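Long-range contacts in diacylglycerol kinase (Bacillus anthracis, PDB 3S40), which probably phosphorylates diacylglycerol or a related lipid with ATP to give phosphatidic acid: residues 6-11 and 37-42; 224-229 and 255-260; 132-137 and 278-283; 55-60 and 81-86. All blocks are in the same frame, centred on the assembly; numbering follows the deposited sequence.

Contact 1 (6-11 and 37-42); sequences TKFEKV and AAFPDL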
loop_
_atom_site.group_PDB
_atom_site.type_symbol
_atom_site.label_atom_id
_atom_site.label_comp_id
_atom_site.label_asym_id
_atom_site.label_seq_id
_atom_site.Cartn_x
_atom_site.Cartn_y
_atom_site.Cartn_z
ATOM N N THR A 6 0.073 -20.518 -19.281
ATOM C CA THR A 6 0.192 -19.433 -18.317
ATOM C C THR A 6 1.422 -19.584 -17.420
ATOM O O THR A 6 1.964 -20.675 -17.272
ATOM C CB THR A 6 -1.099 -19.321 -17.464
ATOM O OG1 THR A 6 -0.792 -18.779 -16.177
ATOM C CG2 THR A 6 -1.765 -20.698 -17.280
ATOM N N LYS A 7 1.873 -18.481 -16.831
ATOM C CA LYS A 7 2.974 -18.544 -15.886
ATOM C C LYS A 7 2.495 -18.828 -14.454
ATOM O O LYS A 7 3.283 -18.784 -13.512
ATOM C CB LYS A 7 3.790 -17.245 -15.930
ATOM C CG LYS A 7 3.158 -16.083 -15.195
ATOM C CD LYS A 7 4.007 -14.815 -15.326
ATOM C CE LYS A 7 4.032 -14.304 -16.758
ATOM N NZ LYS A 7 4.516 -12.891 -16.870
ATOM N N PHE A 8 1.206 -19.103 -14.292
ATOM C CA PHE A 8 0.646 -19.390 -12.977
ATOM C C PHE A 8 -0.121 -20.704 -12.998
ATOM O O PHE A 8 -1.276 -20.744 -13.398
ATOM C CB PHE A 8 -0.296 -18.275 -12.530
ATOM C CG PHE A 8 0.341 -16.922 -12.505
ATOM C CD1 PHE A 8 1.417 -16.664 -11.666
ATOM C CD2 PHE A 8 -0.148 -15.905 -13.310
ATOM C CE1 PHE A 8 2.017 -15.404 -11.641
ATOM C CE2 PHE A 8 0.443 -14.629 -13.290
ATOM C CZ PHE A 8 1.521 -14.385 -12.458
ATOM N N GLU A 9 0.526 -21.771 -12.543
ATOM C CA GLU A 9 -0.050 -23.105 -12.646
ATOM C C GLU A 9 -1.221 -23.247 -11.674
ATOM O O GLU A 9 -2.264 -23.770 -12.026
ATOM C CB GLU A 9 1.019 -24.141 -12.340
ATOM C CG GLU A 9 0.780 -25.483 -12.985
ATOM C CD GLU A 9 1.892 -26.464 -12.669
ATOM O OE1 GLU A 9 1.774 -27.189 -11.655
ATOM O OE2 GLU A 9 2.888 -26.495 -13.427
ATOM N N LYS A 10 -1.043 -22.750 -10.452
ATOM C CA LYS A 10 -2.104 -22.774 -9.459
ATOM C C LYS A 10 -2.373 -21.384 -8.914
ATOM O O LYS A 10 -1.447 -20.610 -8.585
ATOM C CB LYS A 10 -1.773 -23.747 -8.327
ATOM C CG LYS A 10 -1.643 -25.179 -8.815
ATOM C CD LYS A 10 -0.767 -25.989 -7.903
ATOM C CE LYS A 10 -1.566 -26.666 -6.824
ATOM N NZ LYS A 10 -1.108 -28.080 -6.662
ATOM N N VAL A 11 -3.655 -21.079 -8.834
ATOM C CA VAL A 11 -4.141 -19.768 -8.416
ATOM C C VAL A 11 -5.101 -19.920 -7.235
ATOM O O VAL A 11 -5.960 -20.819 -7.214
ATOM C CB VAL A 11 -4.856 -19.036 -9.588
ATOM C CG1 VAL A 11 -5.379 -17.666 -9.153
ATOM C CG2 VAL A 11 -3.931 -18.926 -10.817
ATOM N N ALA A 37 -11.693 -19.086 -16.672
ATOM C CA ALA A 37 -11.370 -19.404 -18.058
ATOM C C ALA A 37 -9.875 -19.403 -18.291
ATOM O O ALA A 37 -9.366 -20.209 -19.062
ATOM C CB ALA A 37 -12.045 -18.423 -19.020
ATOM N N ALA A 38 -9.181 -18.480 -17.631
ATOM C CA ALA A 38 -7.763 -18.264 -17.883
ATOM C C ALA A 38 -6.899 -19.252 -17.119
ATOM O O ALA A 38 -5.897 -19.717 -17.641
ATOM C CB ALA A 38 -7.358 -16.827 -17.535
ATOM N N PHE A 39 -7.300 -19.588 -15.894
ATOM C CA PHE A 39 -6.467 -20.422 -15.021
ATOM C C PHE A 39 -7.068 -21.813 -14.742
ATOM O O PHE A 39 -7.996 -21.943 -13.961
ATOM C CB PHE A 39 -6.209 -19.681 -13.705
ATOM C CG PHE A 39 -5.691 -18.271 -13.889
ATOM C CD1 PHE A 39 -4.500 -18.033 -14.574
ATOM C CD2 PHE A 39 -6.381 -17.192 -13.368
ATOM C CE1 PHE A 39 -4.011 -16.741 -14.734
ATOM C CE2 PHE A 39 -5.906 -15.897 -13.523
ATOM C CZ PHE A 39 -4.706 -15.670 -14.214
ATOM N N PRO A 40 -6.508 -22.861 -15.349
ATOM C CA PRO A 40 -7.116 -24.196 -15.272
ATOM C C PRO A 40 -7.117 -24.842 -13.873
ATOM O O PRO A 40 -7.716 -25.905 -13.711
ATOM C CB PRO A 40 -6.256 -25.017 -16.236
ATOM C CG PRO A 40 -4.928 -24.361 -16.178
ATOM C CD PRO A 40 -5.216 -22.886 -16.049
ATOM N N ASP A 41 -6.459 -24.231 -12.893
ATOM C CA ASP A 41 -6.514 -24.705 -11.505
ATOM C C ASP A 41 -6.675 -23.519 -10.581
ATOM O O ASP A 41 -5.708 -22.824 -10.250
ATOM C CB ASP A 41 -5.250 -25.487 -11.139
ATOM C CG ASP A 41 -5.283 -26.058 -9.715
ATOM O OD1 ASP A 41 -5.987 -25.526 -8.826
ATOM O OD2 ASP A 41 -4.564 -27.045 -9.466
ATOM N N LEU A 42 -7.905 -23.309 -10.145
ATOM C CA LEU A 42 -8.269 -22.099 -9.445
ATOM C C LEU A 42 -9.020 -22.441 -8.165
ATOM O O LEU A 42 -10.010 -23.154 -8.183
ATOM C CB LEU A 42 -9.136 -21.231 -10.353
ATOM C CG LEU A 42 -9.795 -19.992 -9.737
ATOM C CD1 LEU A 42 -8.719 -19.039 -9.233
ATOM C CD2 LEU A 42 -10.718 -19.283 -10.757
HETATM O O HOH W 1 -4.365 -22.107 -12.923
HETATM O O HOH W 2 -5.220 -23.534 -6.945
#
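Val-11 meets Phe-39 by laying one methyl over the aromatic face: CG2 stands 3.6 Å from CG of Phe-39, displaced from the ring centre toward its rim, in a CH-pi contact. The other branch serves a second partner. With CG1 anti to the backbone N (chi1 180°), CG1 of Val-11 reaches CD1 of Leu-42 at 3.6 Å. Ala-38 CB lies over the opposite face of the Phe-39 ring, which is thus held between two methyl groups, while CD2 of Phe-8 approaches its CE1 at 4.2 Å. Behind these side chains the backbone is joined by a bond from Val-11 N to Asp-41 O of 3.0 Å. It opens the parallel pairing of strands 11-15 and 42-46, linked through helix 24-38 in a right-handed beta-alpha-beta crossover, as expected of the Rossmann-like kinase domain. Two waters extend the join: one takes the N-H of Asp-41 and donates to Glu-9 O, the other bridges Val-11 O and Asp-41 OD1. Lys-10 runs alongside Asp-41, its NZ 4.6 Å from OD2 of Asp-41, too far for a salt bridge. Farther out, Thr-6 OG1 accepts from Phe-8 N at 2.8 Å in an ST turn and also bonds to Glu-123.

Contact 2 (224-229 and 255-260); sequences LDIFVV and FHVKAK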
loop_
_atom_site.group_PDB
_atom_site.type_symbol
_atom_site.label_atom_id
_atom_site.label_comp_id
_atom_site.label_asym_id
_atom_site.label_seq_id
_atom_site.Cartn_x
_atom_site.Cartn_y
_atom_site.Cartn_z
ATOM N N LEU A 224 12.346 5.182 0.056
ATOM C CA LEU A 224 11.166 5.667 0.743
ATOM C C LEU A 224 11.188 7.184 0.713
ATOM O O LEU A 224 12.271 7.792 0.676
ATOM C CB LEU A 224 11.208 5.205 2.191
ATOM C CG LEU A 224 10.995 3.701 2.296
ATOM C CD1 LEU A 224 11.015 3.240 3.738
ATOM C CD2 LEU A 224 9.659 3.361 1.643
ATOM N N ASP A 225 9.999 7.786 0.742
ATOM C CA ASP A 225 9.855 9.239 0.729
ATOM C C ASP A 225 9.490 9.780 2.105
ATOM O O ASP A 225 8.414 9.499 2.643
ATOM C CB ASP A 225 8.807 9.677 -0.297
ATOM C CG ASP A 225 9.323 9.590 -1.717
ATOM O OD1 ASP A 225 9.487 10.647 -2.373
ATOM O OD2 ASP A 225 9.590 8.458 -2.169
ATOM N N ILE A 226 10.408 10.547 2.672
ATOM C CA ILE A 226 10.147 11.252 3.912
ATOM C C ILE A 226 9.475 12.565 3.565
ATOM O O ILE A 226 9.929 13.295 2.685
ATOM C CB ILE A 226 11.447 11.568 4.661
ATOM C CG1 ILE A 226 12.223 10.282 4.958
ATOM C CG2 ILE A 226 11.147 12.358 5.926
ATOM C CD1 ILE A 226 13.557 10.517 5.647
ATOM N N PHE A 227 8.395 12.868 4.266
ATOM C CA PHE A 227 7.644 14.081 3.998
ATOM C C PHE A 227 7.232 14.692 5.333
ATOM O O PHE A 227 6.511 14.072 6.135
ATOM C CB PHE A 227 6.415 13.753 3.139
ATOM C CG PHE A 227 5.662 14.965 2.646
ATOM C CD1 PHE A 227 6.054 15.617 1.494
ATOM C CD2 PHE A 227 4.566 15.447 3.345
ATOM C CE1 PHE A 227 5.362 16.728 1.033
ATOM C CE2 PHE A 227 3.865 16.558 2.891
ATOM C CZ PHE A 227 4.263 17.195 1.734
ATOM N N VAL A 228 7.706 15.905 5.578
ATOM C CA VAL A 228 7.427 16.590 6.829
ATOM C C VAL A 228 6.706 17.905 6.586
ATOM O O VAL A 228 7.161 18.734 5.803
ATOM C CB VAL A 228 8.722 16.889 7.579
ATOM C CG1 VAL A 228 8.413 17.631 8.872
ATOM C CG2 VAL A 228 9.480 15.599 7.855
ATOM N N VAL A 229 5.572 18.112 7.240
ATOM C CA VAL A 229 4.971 19.433 7.156
ATOM C C VAL A 229 5.302 20.208 8.421
ATOM O O VAL A 229 4.941 19.798 9.522
ATOM C CB VAL A 229 3.473 19.390 6.944
ATOM C CG1 VAL A 229 2.943 20.815 6.743
ATOM C CG2 VAL A 229 3.141 18.517 5.741
ATOM N N PHE A 255 9.569 19.681 4.312
ATOM C CA PHE A 255 10.781 18.925 4.050
ATOM C C PHE A 255 10.441 17.606 3.344
ATOM O O PHE A 255 9.602 16.845 3.807
ATOM C CB PHE A 255 11.530 18.648 5.351
ATOM C CG PHE A 255 12.792 17.848 5.164
ATOM C CD1 PHE A 255 13.886 18.396 4.514
ATOM C CD2 PHE A 255 12.888 16.555 5.656
ATOM C CE1 PHE A 255 15.057 17.659 4.350
ATOM C CE2 PHE A 255 14.055 15.811 5.496
ATOM C CZ PHE A 255 15.139 16.363 4.843
ATOM N N HIS A 256 11.100 17.346 2.220
ATOM C CA HIS A 256 10.873 16.126 1.470
ATOM C C HIS A 256 12.191 15.596 0.969
ATOM O O HIS A 256 12.922 16.292 0.259
ATOM C CB HIS A 256 9.949 16.387 0.280
ATOM C CG HIS A 256 9.736 15.186 -0.590
ATOM N ND1 HIS A 256 9.377 15.283 -1.917
ATOM C CD2 HIS A 256 9.811 13.860 -0.316
ATOM C CE1 HIS A 256 9.249 14.070 -2.426
ATOM N NE2 HIS A 256 9.514 13.190 -1.477
ATOM N N VAL A 257 12.511 14.366 1.346
ATOM C CA VAL A 257 13.715 13.736 0.838
ATOM C C VAL A 257 13.447 12.259 0.605
ATOM O O VAL A 257 12.505 11.694 1.170
ATOM C CB VAL A 257 14.896 13.890 1.818
ATOM C CG1 VAL A 257 14.695 13.010 3.045
ATOM C CG2 VAL A 257 16.201 13.528 1.130
ATOM N N LYS A 258 14.267 11.639 -0.235
ATOM C CA LYS A 258 14.191 10.201 -0.439
ATOM C C LYS A 258 15.348 9.517 0.250
ATOM O O LYS A 258 16.472 9.972 0.152
ATOM C CB LYS A 258 14.181 9.874 -1.933
ATOM C CG LYS A 258 12.793 10.010 -2.566
ATOM C CD LYS A 258 12.884 10.161 -4.076
ATOM C CE LYS A 258 11.510 10.135 -4.722
ATOM N NZ LYS A 258 10.912 8.769 -4.626
ATOM N N ALA A 259 15.078 8.427 0.959
ATOM C CA ALA A 259 16.150 7.720 1.651
ATOM C C ALA A 259 15.862 6.230 1.790
ATOM O O ALA A 259 14.713 5.811 1.713
ATOM C CB ALA A 259 16.401 8.349 3.011
ATOM N N LYS A 260 16.906 5.427 1.979
ATOM C CA LYS A 260 16.722 3.981 2.128
ATOM C C LYS A 260 16.665 3.536 3.583
ATOM O O LYS A 260 16.031 2.537 3.897
ATOM C CB LYS A 260 17.808 3.192 1.397
ATOM C CG LYS A 260 17.714 3.248 -0.113
ATOM C CD LYS A 260 18.599 2.191 -0.740
ATOM C CE LYS A 260 18.449 2.166 -2.253
ATOM N NZ LYS A 260 18.965 0.889 -2.833
#
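Asp-225 grips two side chains of the neighbouring strand with its two carboxylate oxygens. OD1 of Asp-225 accepts a hydrogen bond from His-256 NE2 on its anti lone pair at 2.7 Å, with the oxygen almost in the imidazole plane although carboxylate and ring are turned 35° apart. OD2 of Asp-225 uses its syn lone pair for a 2.8 Å salt bridge to Lys-258 NZ. These strands, 224-230 and 254-259, form an antiparallel edge pair in a sheet of the C-terminal beta-sandwich-like domain. The lysine lies beside Asp-225 and bends only at its last torsion (chi4 -69°), which turns the ammonium onto the carboxylate; Asp-221 forms a second salt bridge with it. Asp-248 takes the other ring nitrogen of His-256, so both ring nitrogens are held. Between the strands, Leu-224, Ile-226 and Val-228 each exchange a pair of backbone bonds with Ala-259, Val-257 and Phe-255 respectively. On the face opposite Asp-225, Ile-226, Val-228, Val-257 and Ala-259 pack on strand 181-187, Leu-224 on strand 284-296, and Phe-255 stacks on Tyr-192. There Ile-226 and Val-257 run side by side, CD1 of Ile-226 resting 3.8 Å from CG1 of Val-257.

Contact 3 (132-137 and 278-283); sequences KANGQH and SSLHTP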
loop_
_atom_site.group_PDB
_atom_site.type_symbol
_atom_site.label_atom_id
_atom_site.label_comp_id
_atom_site.label_asym_id
_atom_site.label_seq_id
_atom_site.Cartn_x
_atom_site.Cartn_y
_atom_site.Cartn_z
ATOM N N LYS A 132 9.609 -1.751 5.949
ATOM C CA LYS A 132 9.635 -2.313 7.300
ATOM C C LYS A 132 9.894 -1.237 8.351
ATOM O O LYS A 132 10.952 -0.599 8.357
ATOM C CB LYS A 132 10.727 -3.370 7.427
ATOM C CG LYS A 132 10.217 -4.753 7.763
ATOM C CD LYS A 132 11.229 -5.525 8.591
ATOM C CE LYS A 132 11.300 -6.981 8.160
ATOM N NZ LYS A 132 12.051 -7.828 9.133
ATOM N N ALA A 133 8.937 -1.053 9.257
ATOM C CA ALA A 133 9.111 -0.114 10.363
ATOM C C ALA A 133 9.129 -0.863 11.699
ATOM O O ALA A 133 8.148 -1.509 12.055
ATOM C CB ALA A 133 8.002 0.933 10.341
ATOM N N ASN A 134 10.239 -0.779 12.428
ATOM C CA ASN A 134 10.395 -1.542 13.667
ATOM C C ASN A 134 9.890 -2.971 13.475
ATOM O O ASN A 134 9.051 -3.442 14.240
ATOM C CB ASN A 134 9.630 -0.888 14.834
ATOM C CG ASN A 134 10.283 0.400 15.328
ATOM O OD1 ASN A 134 11.412 0.721 14.951
ATOM N ND2 ASN A 134 9.577 1.136 16.197
ATOM N N GLY A 135 10.377 -3.643 12.438
ATOM C CA GLY A 135 9.957 -5.009 12.149
ATOM C C GLY A 135 8.465 -5.203 11.924
ATOM O O GLY A 135 7.892 -6.231 12.288
ATOM N N GLN A 136 7.833 -4.200 11.329
ATOM C CA GLN A 136 6.448 -4.285 10.888
ATOM C C GLN A 136 6.406 -3.869 9.409
ATOM O O GLN A 136 7.004 -2.846 9.031
ATOM C CB GLN A 136 5.595 -3.352 11.740
ATOM C CG GLN A 136 4.245 -2.998 11.150
ATOM C CD GLN A 136 3.250 -4.132 11.238
ATOM O OE1 GLN A 136 2.530 -4.264 12.228
ATOM N NE2 GLN A 136 3.200 -4.959 10.199
ATOM N N HIS A 137 5.728 -4.653 8.570
ATOM C CA HIS A 137 5.691 -4.373 7.127
ATOM C C HIS A 137 4.549 -3.452 6.734
ATOM O O HIS A 137 3.421 -3.643 7.186
ATOM C CB HIS A 137 5.545 -5.662 6.301
ATOM C CG HIS A 137 6.688 -6.610 6.450
ATOM N ND1 HIS A 137 6.650 -7.693 7.302
ATOM C CD2 HIS A 137 7.902 -6.642 5.851
ATOM C CE1 HIS A 137 7.794 -8.351 7.220
ATOM N NE2 HIS A 137 8.570 -7.736 6.344
ATOM N N SER A 278 -2.975 -1.397 13.499
ATOM C CA SER A 278 -1.539 -1.597 13.680
ATOM C C SER A 278 -0.977 -0.753 14.824
ATOM O O SER A 278 -1.485 0.332 15.120
ATOM C CB SER A 278 -0.789 -1.304 12.381
ATOM O OG SER A 278 -1.201 -2.189 11.354
ATOM N N SER A 279 0.083 -1.250 15.457
ATOM C CA SER A 279 0.594 -0.630 16.674
ATOM C C SER A 279 2.102 -0.393 16.665
ATOM O O SER A 279 2.890 -1.291 16.975
ATOM C CB SER A 279 0.231 -1.482 17.889
ATOM O OG SER A 279 0.902 -2.729 17.842
ATOM N N LEU A 280 2.496 0.825 16.315
ATOM C CA LEU A 280 3.881 1.237 16.463
ATOM C C LEU A 280 3.905 2.564 17.195
ATOM O O LEU A 280 2.862 3.125 17.520
ATOM C CB LEU A 280 4.569 1.378 15.097
ATOM C CG LEU A 280 4.891 0.093 14.327
ATOM C CD1 LEU A 280 4.980 0.357 12.837
ATOM C CD2 LEU A 280 6.175 -0.540 14.844
ATOM N N HIS A 281 5.104 3.070 17.439
ATOM C CA HIS A 281 5.264 4.356 18.087
ATOM C C HIS A 281 6.739 4.696 18.076
ATOM O O HIS A 281 7.584 3.803 18.021
ATOM C CB HIS A 281 4.746 4.291 19.521
ATOM C CG HIS A 281 5.365 3.194 20.322
ATOM N ND1 HIS A 281 6.702 3.184 20.660
ATOM C CD2 HIS A 281 4.839 2.053 20.828
ATOM C CE1 HIS A 281 6.969 2.091 21.353
ATOM N NE2 HIS A 281 5.857 1.388 21.469
ATOM N N THR A 282 7.047 5.988 18.113
ATOM C CA THR A 282 8.434 6.441 18.144
ATOM C C THR A 282 9.145 5.958 19.409
ATOM O O THR A 282 8.498 5.686 20.415
ATOM C CB THR A 282 8.522 7.993 18.067
ATOM O OG1 THR A 282 7.652 8.581 19.049
ATOM C CG2 THR A 282 8.123 8.486 16.682
ATOM N N PRO A 283 10.485 5.841 19.358
ATOM C CA PRO A 283 11.300 6.048 18.155
ATOM C C PRO A 283 11.128 4.884 17.182
ATOM O O PRO A 283 10.544 3.865 17.553
ATOM C CB PRO A 283 12.732 6.086 18.699
ATOM C CG PRO A 283 12.673 5.272 19.944
ATOM C CD PRO A 283 11.314 5.530 20.537
#
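Leu-280 supplies the apolar part of the contact: both methyls rest on the hairpin 132-137, sharing the carbonyl oxygen of Ala-133. CD2 of Leu-280 also sits 3.5 Å from Asn-134 CB. CD1 of Leu-280 touches both the Ala-133 methyl, at 4.0 Å, and CG of Gln-136, at 3.8 Å. Gln-136 starts with CG anti to the backbone N (chi1 162°) and bends at chi2 (75°), presenting its aliphatic stem to the leucine. The hairpin has a two-residue tip, Asn-134 and Gly-135, at angles near those of a type I' turn, closed by paired bonds between Ala-133 and Gln-136; it joins strands 125-133 and 136-138 at one margin of an antiparallel sheet. The facing segment carries the weakly bonded edge strand 280-281 of a second sheet, so the leucine joins the margins of two sheets, consistent with the beta-sandwich-like domain. Of the polar contacts, Asn-134 ND2 donates to Pro-283 O at 3.2 Å, nearly straight at 172°, in the amide plane and on a carbonyl lone pair. OD1 of Asn-134 is held by the backbone N of Gln-285, fixing the rotation of the amide. NE2 of Gln-136 bonds to Asn-81 and weakly to His-137 O.

Contact 4 (55-60 and 81-86); sequences KYCQEF and NGLAPL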
loop_
_atom_site.group_PDB
_atom_site.type_symbol
_atom_site.label_atom_id
_atom_site.label_comp_id
_atom_site.label_asym_id
_atom_site.label_seq_id
_atom_site.Cartn_x
_atom_site.Cartn_y
_atom_site.Cartn_z
ATOM N N LYS A 55 -4.506 -15.796 7.246
ATOM C CA LYS A 55 -4.295 -17.230 7.421
ATOM C C LYS A 55 -4.313 -17.979 6.093
ATOM O O LYS A 55 -3.574 -18.934 5.931
ATOM C CB LYS A 55 -5.325 -17.848 8.370
ATOM C CG LYS A 55 -5.185 -17.381 9.791
ATOM C CD LYS A 55 -6.388 -17.760 10.618
ATOM C CE LYS A 55 -6.387 -17.007 11.951
ATOM N NZ LYS A 55 -7.524 -17.427 12.827
ATOM N N TYR A 56 -5.159 -17.559 5.151
ATOM C CA TYR A 56 -5.222 -18.267 3.872
ATOM C C TYR A 56 -3.925 -18.025 3.116
ATOM O O TYR A 56 -3.364 -18.952 2.518
ATOM C CB TYR A 56 -6.391 -17.806 3.002
ATOM C CG TYR A 56 -7.778 -18.036 3.554
ATOM C CD1 TYR A 56 -8.022 -18.974 4.545
ATOM C CD2 TYR A 56 -8.859 -17.297 3.064
ATOM C CE1 TYR A 56 -9.325 -19.180 5.036
ATOM C CE2 TYR A 56 -10.143 -17.488 3.541
ATOM C CZ TYR A 56 -10.374 -18.430 4.523
ATOM O OH TYR A 56 -11.658 -18.593 4.989
ATOM N N CYS A 57 -3.440 -16.782 3.158
ATOM C CA CYS A 57 -2.190 -16.457 2.476
ATOM C C CYS A 57 -1.079 -17.335 2.988
ATOM O O CYS A 57 -0.336 -17.922 2.207
ATOM C CB CYS A 57 -1.807 -14.980 2.648
ATOM S SG CYS A 57 -2.781 -13.863 1.601
ATOM N N GLN A 58 -0.975 -17.420 4.307
ATOM C CA GLN A 58 0.094 -18.182 4.937
ATOM C C GLN A 58 -0.028 -19.679 4.667
ATOM O O GLN A 58 0.968 -20.354 4.487
ATOM C CB GLN A 58 0.169 -17.871 6.436
ATOM C CG GLN A 58 0.758 -16.471 6.652
ATOM C CD GLN A 58 0.769 -16.008 8.090
ATOM O OE1 GLN A 58 0.091 -16.568 8.949
ATOM N NE2 GLN A 58 1.531 -14.960 8.355
ATOM N N GLU A 59 -1.255 -20.182 4.571
ATOM C CA GLU A 59 -1.419 -21.597 4.289
ATOM C C GLU A 59 -1.113 -21.930 2.832
ATOM O O GLU A 59 -0.538 -22.969 2.547
ATOM C CB GLU A 59 -2.826 -22.057 4.639
ATOM C CG GLU A 59 -3.130 -23.438 4.138
ATOM C CD GLU A 59 -4.524 -23.887 4.541
ATOM O OE1 GLU A 59 -5.212 -23.113 5.251
ATOM O OE2 GLU A 59 -4.925 -25.007 4.151
ATOM N N PHE A 60 -1.514 -21.066 1.904
ATOM C CA PHE A 60 -1.351 -21.396 0.486
ATOM C C PHE A 60 -0.097 -20.834 -0.168
ATOM O O PHE A 60 0.198 -21.148 -1.320
ATOM C CB PHE A 60 -2.583 -20.983 -0.315
ATOM C CG PHE A 60 -3.754 -21.885 -0.087
ATOM C CD1 PHE A 60 -4.005 -22.936 -0.940
ATOM C CD2 PHE A 60 -4.594 -21.688 1.001
ATOM C CE1 PHE A 60 -5.085 -23.763 -0.729
ATOM C CE2 PHE A 60 -5.673 -22.511 1.223
ATOM C CZ PHE A 60 -5.921 -23.556 0.358
ATOM N N ASN A 81 0.671 -8.335 5.141
ATOM C CA ASN A 81 1.172 -8.853 6.401
ATOM C C ASN A 81 1.269 -10.355 6.457
ATOM O O ASN A 81 2.143 -10.894 7.117
ATOM C CB ASN A 81 0.317 -8.341 7.546
ATOM C CG ASN A 81 0.805 -7.022 8.047
ATOM O OD1 ASN A 81 1.430 -6.947 9.105
ATOM N ND2 ASN A 81 0.579 -5.968 7.262
ATOM N N GLY A 82 0.359 -11.033 5.770
ATOM C CA GLY A 82 0.417 -12.475 5.687
ATOM C C GLY A 82 1.638 -12.936 4.920
ATOM O O GLY A 82 2.360 -13.820 5.357
ATOM N N LEU A 83 1.885 -12.325 3.775
ATOM C CA LEU A 83 2.938 -12.808 2.882
ATOM C C LEU A 83 4.318 -12.274 3.214
ATOM O O LEU A 83 5.315 -12.995 3.101
ATOM C CB LEU A 83 2.608 -12.436 1.443
ATOM C CG LEU A 83 1.842 -13.437 0.573
ATOM C CD1 LEU A 83 1.458 -14.675 1.350
ATOM C CD2 LEU A 83 0.632 -12.784 -0.079
ATOM N N ALA A 84 4.385 -11.006 3.615
ATOM C CA ALA A 84 5.676 -10.332 3.678
ATOM C C ALA A 84 6.746 -11.094 4.482
ATOM O O ALA A 84 7.898 -11.180 4.054
ATOM C CB ALA A 84 5.525 -8.897 4.181
ATOM N N PRO A 85 6.382 -11.649 5.645
ATOM C CA PRO A 85 7.458 -12.293 6.423
ATOM C C PRO A 85 7.853 -13.699 5.966
ATOM O O PRO A 85 8.766 -14.280 6.546
ATOM C CB PRO A 85 6.903 -12.308 7.855
ATOM C CG PRO A 85 5.432 -12.181 7.713
ATOM C CD PRO A 85 5.145 -11.473 6.424
ATOM N N LEU A 86 7.214 -14.216 4.923
ATOM C CA LEU A 86 7.447 -15.580 4.480
ATOM C C LEU A 86 8.633 -15.728 3.539
ATOM O O LEU A 86 8.944 -14.814 2.763
ATOM C CB LEU A 86 6.194 -16.117 3.771
ATOM C CG LEU A 86 4.880 -16.015 4.550
ATOM C CD1 LEU A 86 3.734 -16.743 3.809
ATOM C CD2 LEU A 86 5.041 -16.547 5.973
#
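Gln-58 leaves its helix with CG anti to the carbonyl carbon (chi1 -73°) and then runs extended (chi2 175°), which carries the amide across to the backbone of Gly-82. There NE2 of Gln-58 makes a weak hydrogen bond to O of Gly-82, 3.3 Å long, while CG of Gln-58 lies 3.4 Å from the same oxygen, the chain passing alongside the carbonyl. Cys-57, with a similar first torsion, brings CB to 3.5 Å from CD1 of Leu-83, and its sulfur SG comes within 4.0 Å of CD2 of Leu-83. The two methyls thus lie alongside the cysteine, one at CB and one at SG. Gly-82, without a side chain, faces Cys-57 where the backbones come nearest, the CA of Gly-82 lying 5.7 Å from the CA of Cys-57. From Leu-83 to Leu-86 the chain makes a type I turn, closed by the bond from Leu-86 N to Leu-83 O. The turn returns Leu-86 CD1 to 4.1 Å from Gln-58 CA. In the alpha/beta kinase domain this pairs helix 52-60 with the C-terminal part of helix 73-83; Cys-57 also rests on Ile-14 of strand 11-15, while Ala-84 and Pro-85 meet His-137 of strand 136-138.

In the fold
The four contacts are spread over both parts of the kinase. Contacts 1 and 4 belong to the alpha/beta domain, their centres about 20 Å apart: one pairs parallel strands, the other packs two helices beside that sheet. Contacts 2 and 3 lie in the beta-rich part, centres about 17 Å apart, and involve the two outermost strands, 254-259 and 280-281, of one six-stranded sheet. Contacts 3 and 4, about 19 Å between centres, touch directly through Gln-136 and His-137, joining the two parts. Contacts 1 and 2, about 40 Å between centres, lie on opposite sides of the chain's centre.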